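Local coordinates for putative CRISPR-associated endoribonuclease-like protein Cas6 (Pyrococcus furiosus, PDB 3UFC), which belongs to the Cas6 family of CRISPR-associated proteins, binds crRNA and is a putative endoribonuclease-like member of the CRISPR antiviral defence system, at residues 19-24 and 193-198; 25-30 and 50-55; 184-189 and 210-215. One frame throughout, in Å; residues are numbered along the deposited sequence.

Interaction 1: residues 19-24 and 193-198; sequences PFNYNY and TRLIVK
With chi1 at -46°, Asn21 holds its amide beside its own backbone N and presents OD1 to Ile196 across the gap, while Tyr24, whose CG lies opposite the backbone N (chi1 -167°), lays its ring along Lys198. Asn21 OD1 accepts the amide hydrogen of Ile196 N at 2.8 Å in an almost straight bond, although the donor stands well above the plane of the side-chain carbonyl. The same oxygen takes a second hydrogen from a water that also donates to Arg194 O, and CG of Asn21 rests 3.6 Å from CB of Ile196. Another water sits at the centre of the contact, giving its hydrogens to Asn21 O and Ile196 O and receiving those of Tyr24 N and Lys198 N.

Beyond it, the fully extended Lys198 runs side by side with Tyr24, its CB 4.0 Å from the ring centroid in a CH-pi contact and its CD 4.0 Å from Tyr24 CZ. On the buried side, CD1 of Leu195 comes 3.8 Å from OD1 of Asn23. That oxygen is hydrogen-bonded to Arg56 of strand 53-59, and Asn23 ND2 to Leu232 O, so this amide is tied down at both ends. The contact thus brings the start of helix 23-37, in the N-terminal half, against the end of strand 183-197, an outermost strand of the C-terminal sheet. One direct bond and a four-bonded water satisfy backbone groups of both segments, so the interface relies on hydration as well as on close packing.

Interaction 2: residues 25-30 and 50-55; sequences ELYSQI and GYWTFS
Leu26, Tyr27 and Ile30 of helix 23-37 meet Trp52 and Phe54, and the whole contact is apolar, with no hydrogen bond between the segments. Aliphatic-to-aromatic packing makes up most of it. CD2 of Leu26 comes within 3.6 Å of CE2 of Phe54, the two side chains overlapping head to tail. Ile30 serves both aromatic residues: its CG2 approaches CH2 of Trp52 at 3.7 Å, and Ile30 CD1 lies over a face of the Phe54 ring, 4.4 Å from Phe54 CD1. Phe54 is met at its edge as well, where CB of Tyr27 stands 4.0 Å from CZ.

Across the two segments, one pair of aromatic rings meets: the edge of Tyr27 at CD1 faces CZ2 of Trp52 at 4.0 Å. Within 50-55, Trp52 CZ3 also touches Phe54 CD1 at 3.6 Å. Both Trp52 (chi1 64°) and Phe54 (chi1 66°) place CG between their own backbone N and carbonyl carbon, and from there the rings extend toward the helix.

Polar bonds lie behind or beside this packing. Within the helix, Gln29 adds a side-chain bond from NE2 to Glu25 O at 3.1 Å, reaching that oxygen from the face of the carbonyl opposite to the helical N-H of Gln29. The indole NE1 is bonded to Leu45 O, which is consistent with a defined rotation of the Trp52 ring. Ile81 of the neighbouring strand 77-83 touches both Trp52 and Phe54, while Ile92 of helix 86-98 adjoins Trp52 and Ile30. The arrangement is helix-on-sheet packing in the ferredoxin-like N-terminal part of the protein. Because all five contacting residues are buried, cohesion here rests on shape fit and exclusion of water, with the indole N-H given a carbonyl partner.

Interaction 3: residues 184-189 and 210-215; sequences RIELIK and RYYGSK
Glu186 and Arg210 form a salt bridge on one face of an antiparallel strand pair, OE2 to NH1 at 2.9 Å. The two side chains run alongside and point the same way, yet NH1 meets the oxygen from above the carboxylate plane, the flat groups being turned 70° apart. The hydroxyl of Tyr212 is also modelled close to OE2, but its position is doubtful. On the same face the guanidinium of Arg184 lies flat on the Tyr212 ring, centres 4.5 Å apart and planes 11° from parallel; its chain, extended from CG to NE, carries it there. From Ile188, CD1 rests over a face of the Arg210 guanidinium, 4.1 Å from NH1.

Backbone pairing sets these neighbours: Arg184 with Tyr212 and Glu186 with Arg210 are hydrogen-bonded pairs, with Arg184 N 2.8 Å from Tyr212 O. Ile185 and Tyr211, the non-hydrogen-bonded pair between them, turn to the other face, where Tyr211 packs on Phe183 and helix 215-224. Farther along the hairpin, Ile188 and Lys189 both face Val208 in a classic beta bulge. One face is thus charged and aromatic; Glu186 probably offsets the charge of Arg210, favouring ionisation of both.

Interaction 2 is core, interaction 3 lies at the surface, and interaction 1, partly buried, stands between them. Helix 23-37 serves both interactions 1 and 2, whose centres are about 12 Å apart and which touch where Asn23 O packs on Phe54 CZ. Strand 183-197 is shared by interactions 1 and 3, one near its end and the other near its start, with centres about 27 Å apart. Interaction 2 stays within the N-terminal family region and interaction 3 within the C-terminal one; interaction 1 joins the two. The chemistry follows: apolar packing in the core, direct and water-mediated bonds plus CH-pi packing where the regions meet, and ionic and stacking contacts above backbone pairing on the outer hairpin.

Interaction 1: residues 19-24 and 193-198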
loop_
_atom_site.group_PDB
_atom_site.type_symbol
_atom_site.label_atom_id
_atom_site.label_comp_id
_atom_site.label_asym_id
_atom_site.label_seq_id
_atom_site.Cartn_x
_atom_site.Cartn_y
_atom_site.Cartn_z
ATOM N N PRO A 19 -1.330 8.789 15.742
ATOM C CA PRO A 19 -2.541 9.247 15.052
ATOM C C PRO A 19 -2.948 8.213 14.002
ATOM O O PRO A 19 -2.112 7.423 13.553
ATOM C CB PRO A 19 -2.104 10.576 14.441
ATOM C CG PRO A 19 -0.636 10.363 14.186
ATOM C CD PRO A 19 -0.185 9.668 15.449
ATOM N N PHE A 20 -4.222 8.203 13.618
ATOM C CA PHE A 20 -4.692 7.248 12.618
ATOM C C PHE A 20 -4.200 7.582 11.208
ATOM O O PHE A 20 -3.869 6.685 10.434
ATOM C CB PHE A 20 -6.227 7.204 12.530
ATOM C CG PHE A 20 -6.932 6.964 13.832
ATOM C CD1 PHE A 20 -7.433 8.035 14.573
ATOM C CD2 PHE A 20 -7.175 5.669 14.278
ATOM C CE1 PHE A 20 -8.175 7.820 15.735
ATOM C CE2 PHE A 20 -7.915 5.442 15.441
ATOM C CZ PHE A 20 -8.418 6.519 16.168
ATOM N N ASN A 21 -4.169 8.872 10.882
ATOM C CA ASN A 21 -3.798 9.344 9.543
ATOM C C ASN A 21 -2.331 9.712 9.337
ATOM O O ASN A 21 -2.004 10.880 9.122
ATOM C CB ASN A 21 -4.678 10.550 9.198
ATOM C CG ASN A 21 -6.141 10.309 9.518
ATOM O OD1 ASN A 21 -6.809 9.506 8.868
ATOM N ND2 ASN A 21 -6.645 10.996 10.539
ATOM N N TYR A 22 -1.453 8.713 9.353
ATOM C CA TYR A 22 -0.020 8.958 9.201
ATOM C C TYR A 22 0.544 8.680 7.810
ATOM O O TYR A 22 1.743 8.855 7.583
ATOM C CB TYR A 22 0.741 8.108 10.227
ATOM C CG TYR A 22 0.391 6.641 10.139
ATOM C CD1 TYR A 22 0.869 5.847 9.092
ATOM C CD2 TYR A 22 -0.471 6.060 11.063
ATOM C CE1 TYR A 22 0.488 4.507 8.971
ATOM C CE2 TYR A 22 -0.856 4.727 10.951
ATOM C CZ TYR A 22 -0.376 3.957 9.905
ATOM O OH TYR A 22 -0.785 2.647 9.787
ATOM N N ASN A 23 -0.304 8.261 6.878
ATOM C CA ASN A 23 0.178 7.924 5.540
ATOM C C ASN A 23 1.131 8.894 4.857
ATOM O O ASN A 23 2.221 8.501 4.451
ATOM C CB ASN A 23 -0.993 7.623 4.608
ATOM C CG ASN A 23 -1.591 6.263 4.868
ATOM O OD1 ASN A 23 -2.299 6.062 5.852
ATOM N ND2 ASN A 23 -1.285 5.305 3.994
ATOM N N TYR A 24 0.747 10.158 4.725
ATOM C CA TYR A 24 1.626 11.100 4.043
ATOM C C TYR A 24 2.947 11.322 4.770
ATOM O O TYR A 24 3.991 11.474 4.133
ATOM C CB TYR A 24 0.932 12.448 3.834
ATOM C CG TYR A 24 1.680 13.336 2.874
ATOM C CD1 TYR A 24 1.779 13.002 1.525
ATOM C CD2 TYR A 24 2.303 14.502 3.310
ATOM C CE1 TYR A 24 2.481 13.807 0.631
ATOM C CE2 TYR A 24 3.008 15.317 2.423
ATOM C CZ TYR A 24 3.091 14.963 1.087
ATOM O OH TYR A 24 3.779 15.766 0.204
ATOM N N THR A 193 -13.011 1.921 4.784
ATOM C CA THR A 193 -12.071 2.671 5.597
ATOM C C THR A 193 -11.985 4.100 5.086
ATOM O O THR A 193 -12.293 4.377 3.925
ATOM C CB THR A 193 -10.667 2.039 5.559
ATOM O OG1 THR A 193 -9.856 2.629 6.582
ATOM C CG2 THR A 193 -10.012 2.277 4.207
ATOM N N ARG A 194 -11.568 5.005 5.960
ATOM C CA ARG A 194 -11.441 6.409 5.608
ATOM C C ARG A 194 -10.168 6.933 6.255
ATOM O O ARG A 194 -9.989 6.819 7.463
ATOM C CB ARG A 194 -12.654 7.190 6.126
ATOM C CG ARG A 194 -12.677 8.643 5.694
ATOM C CD ARG A 194 -13.895 9.370 6.238
ATOM N NE ARG A 194 -13.862 9.498 7.693
ATOM C CZ ARG A 194 -14.721 10.235 8.394
ATOM N NH1 ARG A 194 -15.677 10.910 7.771
ATOM N NH2 ARG A 194 -14.621 10.301 9.716
ATOM N N LEU A 195 -9.288 7.509 5.450
ATOM C CA LEU A 195 -8.028 8.022 5.955
ATOM C C LEU A 195 -7.673 9.365 5.349
ATOM O O LEU A 195 -7.868 9.593 4.155
ATOM C CB LEU A 195 -6.896 7.034 5.640
ATOM C CG LEU A 195 -6.958 5.644 6.279
ATOM C CD1 LEU A 195 -5.867 4.763 5.677
ATOM C CD2 LEU A 195 -6.785 5.763 7.801
ATOM N N ILE A 196 -7.137 10.255 6.175
ATOM C CA ILE A 196 -6.714 11.550 5.679
ATOM C C ILE A 196 -5.300 11.363 5.154
ATOM O O ILE A 196 -4.415 10.912 5.880
ATOM C CB ILE A 196 -6.695 12.618 6.792
ATOM C CG1 ILE A 196 -8.130 13.015 7.143
ATOM C CG2 ILE A 196 -5.875 13.827 6.342
ATOM C CD1 ILE A 196 -8.232 14.010 8.282
ATOM N N VAL A 197 -5.099 11.685 3.883
ATOM C CA VAL A 197 -3.787 11.571 3.268
ATOM C C VAL A 197 -3.366 12.989 2.928
ATOM O O VAL A 197 -3.845 13.576 1.955
ATOM C CB VAL A 197 -3.836 10.718 1.990
ATOM C CG1 VAL A 197 -2.439 10.602 1.385
ATOM C CG2 VAL A 197 -4.399 9.341 2.320
ATOM N N LYS A 198 -2.481 13.531 3.756
ATOM C CA LYS A 198 -1.990 14.891 3.609
ATOM C C LYS A 198 -3.097 15.895 3.956
ATOM O O LYS A 198 -3.195 16.346 5.096
ATOM C CB LYS A 198 -1.489 15.157 2.187
ATOM C CG LYS A 198 -0.878 16.547 2.039
ATOM C CD LYS A 198 -0.445 16.845 0.617
ATOM C CE LYS A 198 0.213 18.217 0.534
ATOM N NZ LYS A 198 0.603 18.561 -0.857
HETATM O O HOH W 1 -1.603 11.595 5.930
HETATM O O HOH W 2 -9.747 8.908 9.225
#

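Interaction 2: residues 25-30 and 50-55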
loop_
_atom_site.group_PDB
_atom_site.type_symbol
_atom_site.label_atom_id
_atom_site.label_comp_id
_atom_site.label_asym_id
_atom_site.label_seq_id
_atom_site.Cartn_x
_atom_site.Cartn_y
_atom_site.Cartn_z
ATOM N N GLU A 25 2.901 11.348 6.098
ATOM C CA GLU A 25 4.110 11.546 6.894
ATOM C C GLU A 25 5.062 10.357 6.736
ATOM O O GLU A 25 6.271 10.531 6.595
ATOM C CB GLU A 25 3.749 11.728 8.373
ATOM C CG GLU A 25 4.948 12.093 9.239
ATOM C CD GLU A 25 4.586 12.346 10.694
ATOM O OE1 GLU A 25 5.476 12.790 11.450
ATOM O OE2 GLU A 25 3.422 12.097 11.082
ATOM N N LEU A 26 4.507 9.148 6.759
ATOM C CA LEU A 26 5.307 7.931 6.605
ATOM C C LEU A 26 5.896 7.885 5.192
ATOM O O LEU A 26 7.091 7.653 5.002
ATOM C CB LEU A 26 4.431 6.700 6.866
ATOM C CG LEU A 26 5.078 5.320 6.722
ATOM C CD1 LEU A 26 6.389 5.264 7.510
ATOM C CD2 LEU A 26 4.100 4.260 7.226
ATOM N N TYR A 27 5.038 8.112 4.204
ATOM C CA TYR A 27 5.437 8.148 2.799
ATOM C C TYR A 27 6.600 9.117 2.591
ATOM O O TYR A 27 7.599 8.787 1.949
ATOM C CB TYR A 27 4.238 8.601 1.956
ATOM C CG TYR A 27 4.577 9.181 0.596
ATOM C CD1 TYR A 27 5.004 8.365 -0.450
ATOM C CD2 TYR A 27 4.413 10.545 0.344
ATOM C CE1 TYR A 27 5.255 8.892 -1.721
ATOM C CE2 TYR A 27 4.659 11.081 -0.922
ATOM C CZ TYR A 27 5.076 10.249 -1.946
ATOM O OH TYR A 27 5.292 10.765 -3.199
ATOM N N SER A 28 6.450 10.322 3.131
ATOM C CA SER A 28 7.465 11.367 3.003
ATOM C C SER A 28 8.822 10.938 3.550
ATOM O O SER A 28 9.853 11.155 2.914
ATOM C CB SER A 28 7.001 12.636 3.728
ATOM O OG SER A 28 5.782 13.119 3.180
ATOM N N GLN A 29 8.821 10.327 4.730
ATOM C CA GLN A 29 10.064 9.885 5.345
ATOM C C GLN A 29 10.749 8.787 4.543
ATOM O O GLN A 29 11.970 8.795 4.394
ATOM C CB GLN A 29 9.805 9.423 6.778
ATOM C CG GLN A 29 9.345 10.558 7.684
ATOM C CD GLN A 29 8.931 10.075 9.057
ATOM O OE1 GLN A 29 9.770 9.772 9.900
ATOM N NE2 GLN A 29 7.625 9.985 9.281
ATOM N N ILE A 30 9.972 7.842 4.020
ATOM C CA ILE A 30 10.552 6.765 3.223
ATOM C C ILE A 30 11.206 7.367 1.978
ATOM O O ILE A 30 12.350 7.040 1.642
ATOM C CB ILE A 30 9.472 5.734 2.795
ATOM C CG1 ILE A 30 8.874 5.066 4.030
ATOM C CG2 ILE A 30 10.083 4.694 1.854
ATOM C CD1 ILE A 30 7.663 4.172 3.748
ATOM N N GLY A 50 2.137 4.590 -9.188
ATOM C CA GLY A 50 2.424 3.540 -8.229
ATOM C C GLY A 50 3.486 2.534 -8.610
ATOM O O GLY A 50 3.165 1.405 -8.977
ATOM N N TYR A 51 4.749 2.940 -8.512
ATOM C CA TYR A 51 5.866 2.056 -8.826
ATOM C C TYR A 51 6.175 1.164 -7.633
ATOM O O TYR A 51 7.071 0.322 -7.692
ATOM C CB TYR A 51 7.120 2.862 -9.180
ATOM C CG TYR A 51 7.116 3.435 -10.578
ATOM C CD1 TYR A 51 6.322 4.536 -10.909
ATOM C CD2 TYR A 51 7.913 2.876 -11.571
ATOM C CE1 TYR A 51 6.330 5.064 -12.207
ATOM C CE2 TYR A 51 7.927 3.391 -12.862
ATOM C CZ TYR A 51 7.138 4.483 -13.173
ATOM O OH TYR A 51 7.168 4.981 -14.451
ATOM N N TRP A 52 5.430 1.356 -6.549
ATOM C CA TRP A 52 5.623 0.563 -5.339
ATOM C C TRP A 52 4.422 0.753 -4.431
ATOM O O TRP A 52 3.517 1.535 -4.739
ATOM C CB TRP A 52 6.894 1.011 -4.601
ATOM C CG TRP A 52 6.827 2.431 -4.084
ATOM C CD1 TRP A 52 6.632 3.565 -4.824
ATOM C CD2 TRP A 52 6.960 2.861 -2.719
ATOM N NE1 TRP A 52 6.637 4.675 -4.005
ATOM C CE2 TRP A 52 6.836 4.272 -2.710
ATOM C CE3 TRP A 52 7.170 2.192 -1.504
ATOM C CZ2 TRP A 52 6.918 5.025 -1.531
ATOM C CZ3 TRP A 52 7.250 2.944 -0.330
ATOM C CH2 TRP A 52 7.124 4.348 -0.356
ATOM N N THR A 53 4.418 0.043 -3.309
ATOM C CA THR A 53 3.335 0.151 -2.344
ATOM C C THR A 53 3.857 -0.179 -0.955
ATOM O O THR A 53 4.961 -0.707 -0.809
ATOM C CB THR A 53 2.185 -0.840 -2.671
ATOM O OG1 THR A 53 1.153 -0.713 -1.691
ATOM C CG2 THR A 53 2.682 -2.282 -2.652
ATOM N N PHE A 54 3.080 0.173 0.061
ATOM C CA PHE A 54 3.436 -0.180 1.424
ATOM C C PHE A 54 2.166 -0.355 2.233
ATOM O O PHE A 54 1.109 0.174 1.884
ATOM C CB PHE A 54 4.423 0.817 2.075
ATOM C CG PHE A 54 3.886 2.213 2.306
ATOM C CD1 PHE A 54 4.071 3.212 1.354
ATOM C CD2 PHE A 54 3.309 2.555 3.528
ATOM C CE1 PHE A 54 3.697 4.541 1.618
ATOM C CE2 PHE A 54 2.930 3.879 3.807
ATOM C CZ PHE A 54 3.128 4.872 2.848
ATOM N N SER A 55 2.268 -1.143 3.293
ATOM C CA SER A 55 1.131 -1.443 4.147
ATOM C C SER A 55 0.900 -0.390 5.215
ATOM O O SER A 55 1.645 0.581 5.343
ATOM C CB SER A 55 1.366 -2.768 4.862
ATOM O OG SER A 55 2.350 -2.598 5.882
#

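Interaction 3: residues 184-189 and 210-215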
loop_
_atom_site.group_PDB
_atom_site.type_symbol
_atom_site.label_atom_id
_atom_site.label_comp_id
_atom_site.label_asym_id
_atom_site.label_seq_id
_atom_site.Cartn_x
_atom_site.Cartn_y
_atom_site.Cartn_z
ATOM N N ARG A 184 -11.331 -10.922 -13.040
ATOM C CA ARG A 184 -12.530 -10.657 -12.262
ATOM C C ARG A 184 -12.191 -10.973 -10.811
ATOM O O ARG A 184 -11.156 -11.579 -10.527
ATOM C CB ARG A 184 -13.698 -11.538 -12.733
ATOM C CG ARG A 184 -13.462 -13.038 -12.595
ATOM C CD ARG A 184 -14.744 -13.839 -12.856
ATOM N NE ARG A 184 -14.506 -15.283 -12.860
ATOM C CZ ARG A 184 -13.807 -15.925 -13.793
ATOM N NH1 ARG A 184 -13.274 -15.257 -14.807
ATOM N NH2 ARG A 184 -13.636 -17.239 -13.714
ATOM N N ILE A 185 -13.047 -10.552 -9.893
ATOM C CA ILE A 185 -12.807 -10.813 -8.481
ATOM C C ILE A 185 -14.103 -11.171 -7.790
ATOM O O ILE A 185 -15.184 -10.793 -8.243
ATOM C CB ILE A 185 -12.228 -9.575 -7.747
ATOM C CG1 ILE A 185 -13.300 -8.483 -7.643
ATOM C CG2 ILE A 185 -10.997 -9.049 -8.480
ATOM C CD1 ILE A 185 -12.971 -7.406 -6.633
ATOM N N GLU A 186 -13.999 -11.912 -6.697
ATOM C CA GLU A 186 -15.180 -12.249 -5.928
ATOM C C GLU A 186 -14.865 -11.904 -4.482
ATOM O O GLU A 186 -13.896 -12.400 -3.902
ATOM C CB GLU A 186 -15.564 -13.726 -6.092
ATOM C CG GLU A 186 -14.632 -14.747 -5.487
ATOM C CD GLU A 186 -15.164 -16.164 -5.656
ATOM O OE1 GLU A 186 -16.297 -16.434 -5.204
ATOM O OE2 GLU A 186 -14.456 -17.007 -6.241
ATOM N N LEU A 187 -15.675 -11.015 -3.920
ATOM C CA LEU A 187 -15.500 -10.559 -2.549
ATOM C C LEU A 187 -15.735 -11.659 -1.529
ATOM O O LEU A 187 -16.725 -12.382 -1.604
ATOM C CB LEU A 187 -16.465 -9.414 -2.252
ATOM C CG LEU A 187 -15.910 -8.042 -1.881
ATOM C CD1 LEU A 187 -17.030 -7.260 -1.219
ATOM C CD2 LEU A 187 -14.722 -8.159 -0.937
ATOM N N ILE A 188 -14.823 -11.776 -0.572
ATOM C CA ILE A 188 -14.952 -12.768 0.484
ATOM C C ILE A 188 -15.229 -12.047 1.804
ATOM O O ILE A 188 -16.134 -12.427 2.543
ATOM C CB ILE A 188 -13.675 -13.619 0.608
ATOM C CG1 ILE A 188 -13.471 -14.426 -0.680
ATOM C CG2 ILE A 188 -13.780 -14.545 1.810
ATOM C CD1 ILE A 188 -12.205 -15.253 -0.692
ATOM N N LYS A 189 -14.452 -11.003 2.087
ATOM C CA LYS A 189 -14.619 -10.208 3.305
ATOM C C LYS A 189 -14.462 -8.736 2.931
ATOM O O LYS A 189 -13.709 -8.405 2.017
ATOM C CB LYS A 189 -13.565 -10.580 4.352
ATOM C CG LYS A 189 -13.591 -12.034 4.806
ATOM C CD LYS A 189 -12.480 -12.302 5.817
ATOM C CE LYS A 189 -12.405 -13.772 6.205
ATOM N NZ LYS A 189 -13.664 -14.253 6.843
ATOM N N ARG A 210 -11.066 -13.211 -3.988
ATOM C CA ARG A 210 -10.474 -14.222 -4.846
ATOM C C ARG A 210 -10.350 -13.567 -6.218
ATOM O O ARG A 210 -11.313 -13.002 -6.735
ATOM C CB ARG A 210 -11.367 -15.472 -4.913
ATOM C CG ARG A 210 -10.766 -16.600 -5.743
ATOM C CD ARG A 210 -11.597 -17.887 -5.707
ATOM N NE ARG A 210 -11.519 -18.587 -4.427
ATOM C CZ ARG A 210 -12.435 -18.506 -3.468
ATOM N NH1 ARG A 210 -13.511 -17.752 -3.636
ATOM N NH2 ARG A 210 -12.275 -19.185 -2.341
ATOM N N TYR A 211 -9.151 -13.624 -6.785
ATOM C CA TYR A 211 -8.856 -13.041 -8.093
ATOM C C TYR A 211 -8.829 -14.133 -9.161
ATOM O O TYR A 211 -8.216 -15.180 -8.952
ATOM C CB TYR A 211 -7.483 -12.353 -8.031
ATOM C CG TYR A 211 -6.944 -11.827 -9.350
ATOM C CD1 TYR A 211 -6.976 -10.464 -9.646
ATOM C CD2 TYR A 211 -6.361 -12.686 -10.280
ATOM C CE1 TYR A 211 -6.433 -9.967 -10.831
ATOM C CE2 TYR A 211 -5.816 -12.200 -11.471
ATOM C CZ TYR A 211 -5.854 -10.841 -11.738
ATOM O OH TYR A 211 -5.291 -10.359 -12.897
ATOM N N TYR A 212 -9.482 -13.883 -10.296
ATOM C CA TYR A 212 -9.512 -14.831 -11.418
ATOM C C TYR A 212 -9.033 -14.147 -12.692
ATOM O O TYR A 212 -9.578 -13.115 -13.080
ATOM C CB TYR A 212 -10.931 -15.332 -11.718
ATOM C CG TYR A 212 -11.584 -16.186 -10.662
ATOM C CD1 TYR A 212 -12.213 -15.610 -9.564
ATOM C CD2 TYR A 212 -11.603 -17.579 -10.782
ATOM C CE1 TYR A 212 -12.849 -16.394 -8.610
ATOM C CE2 TYR A 212 -12.235 -18.374 -9.833
ATOM C CZ TYR A 212 -12.856 -17.774 -8.750
ATOM O OH TYR A 212 -13.481 -18.553 -7.806
ATOM N N GLY A 213 -8.036 -14.713 -13.360
ATOM C CA GLY A 213 -7.611 -14.094 -14.603
ATOM C C GLY A 213 -6.141 -13.901 -14.891
ATOM O O GLY A 213 -5.300 -14.722 -14.533
ATOM N N SER A 214 -5.852 -12.792 -15.561
ATOM C CA SER A 214 -4.507 -12.430 -15.970
ATOM C C SER A 214 -3.453 -12.574 -14.886
ATOM O O SER A 214 -3.524 -11.927 -13.846
ATOM C CB SER A 214 -4.491 -10.993 -16.488
ATOM O OG SER A 214 -3.160 -10.554 -16.700
ATOM N N LYS A 215 -2.463 -13.418 -15.153
ATOM C CA LYS A 215 -1.380 -13.645 -14.211
ATOM C C LYS A 215 -0.470 -12.418 -14.154
ATOM O O LYS A 215 0.042 -12.077 -13.087
ATOM C CB LYS A 215 -0.594 -14.896 -14.624
ATOM C CG LYS A 215 0.561 -15.247 -13.710
ATOM C CD LYS A 215 0.840 -16.752 -13.728
ATOM C CE LYS A 215 1.104 -17.276 -15.129
ATOM N NZ LYS A 215 1.282 -18.765 -15.139
#